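Side-chain contact in translation initiation factor eif-2b-like protein (Chaetomium thermophilum, PDB 4ZEO), which probably serves as the delta regulatory subunit of eIF2B, the guanine nucleotide exchange factor that acts on eIF2 in translation initiation: residues A180-F185 and D258-E263. Numbering follows the deposited sequence.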
loop_
_atom_site.group_PDB
_atom_site.type_symbol
_atom_site.label_atom_id
_atom_site.label_comp_id
_atom_site.label_asym_id
_atom_site.label_seq_id
_atom_site.Cartn_x
_atom_site.Cartn_y
_atom_site.Cartn_z
ATOM N N ALA A 180 -8.476 -0.845 6.815
ATOM C CA ALA A 180 -9.289 -0.284 7.881
ATOM C C ALA A 180 -10.618 0.203 7.294
ATOM O O ALA A 180 -11.686 -0.055 7.847
ATOM C CB ALA A 180 -8.536 0.864 8.582
ATOM N N THR A 181 -10.536 0.843 6.129
ATOM C CA THR A 181 -11.705 1.328 5.419
ATOM C C THR A 181 -12.642 0.201 5.003
ATOM O O THR A 181 -13.856 0.299 5.199
ATOM C CB THR A 181 -11.303 2.110 4.152
ATOM O OG1 THR A 181 -10.421 3.180 4.502
ATOM C CG2 THR A 181 -12.528 2.677 3.436
ATOM N N LEU A 182 -12.094 -0.861 4.419
ATOM C CA LEU A 182 -12.919 -1.974 3.959
ATOM C C LEU A 182 -13.618 -2.651 5.138
ATOM O O LEU A 182 -14.776 -3.037 5.031
ATOM C CB LEU A 182 -12.078 -3.000 3.188
ATOM C CG LEU A 182 -11.584 -2.424 1.849
ATOM C CD1 LEU A 182 -10.721 -3.386 1.044
ATOM C CD2 LEU A 182 -12.747 -1.962 1.040
ATOM N N LEU A 183 -12.916 -2.790 6.263
ATOM C CA LEU A 183 -13.519 -3.377 7.454
ATOM C C LEU A 183 -14.606 -2.489 8.063
ATOM O O LEU A 183 -15.622 -2.992 8.527
ATOM C CB LEU A 183 -12.455 -3.671 8.508
ATOM C CG LEU A 183 -11.490 -4.807 8.189
ATOM C CD1 LEU A 183 -10.434 -4.903 9.271
ATOM C CD2 LEU A 183 -12.229 -6.127 8.006
ATOM N N ALA A 184 -14.400 -1.179 8.072
ATOM C CA ALA A 184 -15.428 -0.276 8.571
ATOM C C ALA A 184 -16.659 -0.337 7.667
ATOM O O ALA A 184 -17.810 -0.383 8.151
ATOM C CB ALA A 184 -14.904 1.147 8.669
ATOM N N PHE A 185 -16.410 -0.339 6.359
ATOM C CA PHE A 185 -17.485 -0.460 5.368
ATOM C C PHE A 185 -18.234 -1.791 5.549
ATOM O O PHE A 185 -19.438 -1.902 5.327
ATOM C CB PHE A 185 -16.936 -0.392 3.939
ATOM C CG PHE A 185 -16.583 0.989 3.488
ATOM C CD1 PHE A 185 -16.790 2.089 4.315
ATOM C CD2 PHE A 185 -16.112 1.207 2.200
ATOM C CE1 PHE A 185 -16.486 3.377 3.869
ATOM C CE2 PHE A 185 -15.813 2.498 1.754
ATOM C CZ PHE A 185 -15.998 3.571 2.586
ATOM N N ASP A 258 -14.534 -9.382 1.691
ATOM C CA ASP A 258 -13.627 -10.368 2.237
ATOM C C ASP A 258 -12.714 -10.901 1.148
ATOM O O ASP A 258 -11.535 -11.141 1.359
ATOM C CB ASP A 258 -14.411 -11.506 2.892
ATOM C CG ASP A 258 -15.095 -11.074 4.173
ATOM O OD1 ASP A 258 -14.845 -9.945 4.640
ATOM O OD2 ASP A 258 -15.887 -11.866 4.720
ATOM N N PHE A 259 -13.292 -11.093 -0.020
ATOM C CA PHE A 259 -12.551 -11.534 -1.168
ATOM C C PHE A 259 -11.524 -10.453 -1.576
ATOM O O PHE A 259 -10.367 -10.751 -1.869
ATOM C CB PHE A 259 -13.522 -11.832 -2.306
ATOM C CG PHE A 259 -12.863 -12.323 -3.543
ATOM C CD1 PHE A 259 -12.651 -13.668 -3.742
ATOM C CD2 PHE A 259 -12.398 -11.417 -4.490
ATOM C CE1 PHE A 259 -12.033 -14.112 -4.888
ATOM C CE2 PHE A 259 -11.765 -11.852 -5.624
ATOM C CZ PHE A 259 -11.588 -13.203 -5.830
ATOM N N LEU A 260 -11.936 -9.201 -1.566
ATOM C CA LEU A 260 -11.041 -8.130 -1.964
ATOM C C LEU A 260 -9.865 -7.972 -0.986
ATOM O O LEU A 260 -8.719 -7.868 -1.407
ATOM C CB LEU A 260 -11.804 -6.814 -2.083
ATOM C CG LEU A 260 -11.023 -5.715 -2.801
ATOM C CD1 LEU A 260 -10.973 -5.992 -4.277
ATOM C CD2 LEU A 260 -11.615 -4.356 -2.556
ATOM N N ILE A 261 -10.148 -8.009 0.314
ATOM C CA ILE A 261 -9.109 -7.896 1.325
ATOM C C ILE A 261 -8.108 -9.025 1.172
ATOM O O ILE A 261 -6.890 -8.820 1.192
ATOM C CB ILE A 261 -9.704 -7.918 2.748
ATOM C CG1 ILE A 261 -10.471 -6.614 3.005
ATOM C CG2 ILE A 261 -8.630 -8.125 3.792
ATOM C CD1 ILE A 261 -11.083 -6.522 4.403
ATOM N N ASN A 262 -8.615 -10.223 0.965
ATOM C CA ASN A 262 -7.717 -11.339 0.817
ATOM C C ASN A 262 -6.849 -11.267 -0.433
ATOM O O ASN A 262 -5.647 -11.473 -0.381
ATOM C CB ASN A 262 -8.468 -12.653 0.810
ATOM C CG ASN A 262 -7.549 -13.782 0.565
ATOM O OD1 ASN A 262 -6.572 -13.942 1.293
ATOM N ND2 ASN A 262 -7.804 -14.554 -0.475
ATOM N N GLU A 263 -7.469 -11.001 -1.564
ATOM C CA GLU A 263 -6.737 -11.009 -2.815
ATOM C C GLU A 263 -5.866 -9.754 -3.054
ATOM O O GLU A 263 -4.743 -9.868 -3.547
ATOM C CB GLU A 263 -7.720 -11.227 -3.955
ATOM C CG GLU A 263 -7.345 -10.628 -5.265
ATOM C CD GLU A 263 -8.459 -10.757 -6.287
ATOM O OE1 GLU A 263 -9.142 -9.746 -6.562
ATOM O OE2 GLU A 263 -8.655 -11.882 -6.799
#
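D258 OD1 forms a salt bridge with NE of R186, one residue past 180-185, and so links the two helices beside the apolar packing of I261 against L182 and L183. Within the two segments the contact is wholly apolar. I261 and L182 carry most of it. In I261, CG1 lies beside the backbone N (chi1 -70°) and the chain runs on extended, which carries CD1 across to the other helix. There CD1 lies 3.8 Å from L183 CD2 and 3.9 Å from L182 CB. The L182 and I261 side chains lie alongside one another, pointing opposite ways, with L182 CD1 3.8 Å from I261 CG1. The same CD1 methyl of L182 meets L260 CD2, also at 3.8 Å. This methyl thus touches both L260 and I261, while L182 CB also rests against I261. L260 stands roughly perpendicular to L182, as L183 does to I261. The segments belong to helix 174-191 and helix 246-277. Both lie in the helical N-terminal part of this eIF2B alpha/beta/delta family member. Helix 246-277 is long and leads into the Rossmann-like part, whose first strand is 285-289. The two segments run nearly antiparallel, at 165°, with axes 10.5 Å apart. They bury a modest 177 Å² between them. An alanine here in place of I261 would remove both branches beyond CB, CD1 included, and would probably leave L183 without its partner across the contact and L182 with L260 alone, opening a gap between the helices. A229 of helix 224-239 touches both L182 and L260 and borders the buried side of the contact. L183 lies on the exposed side.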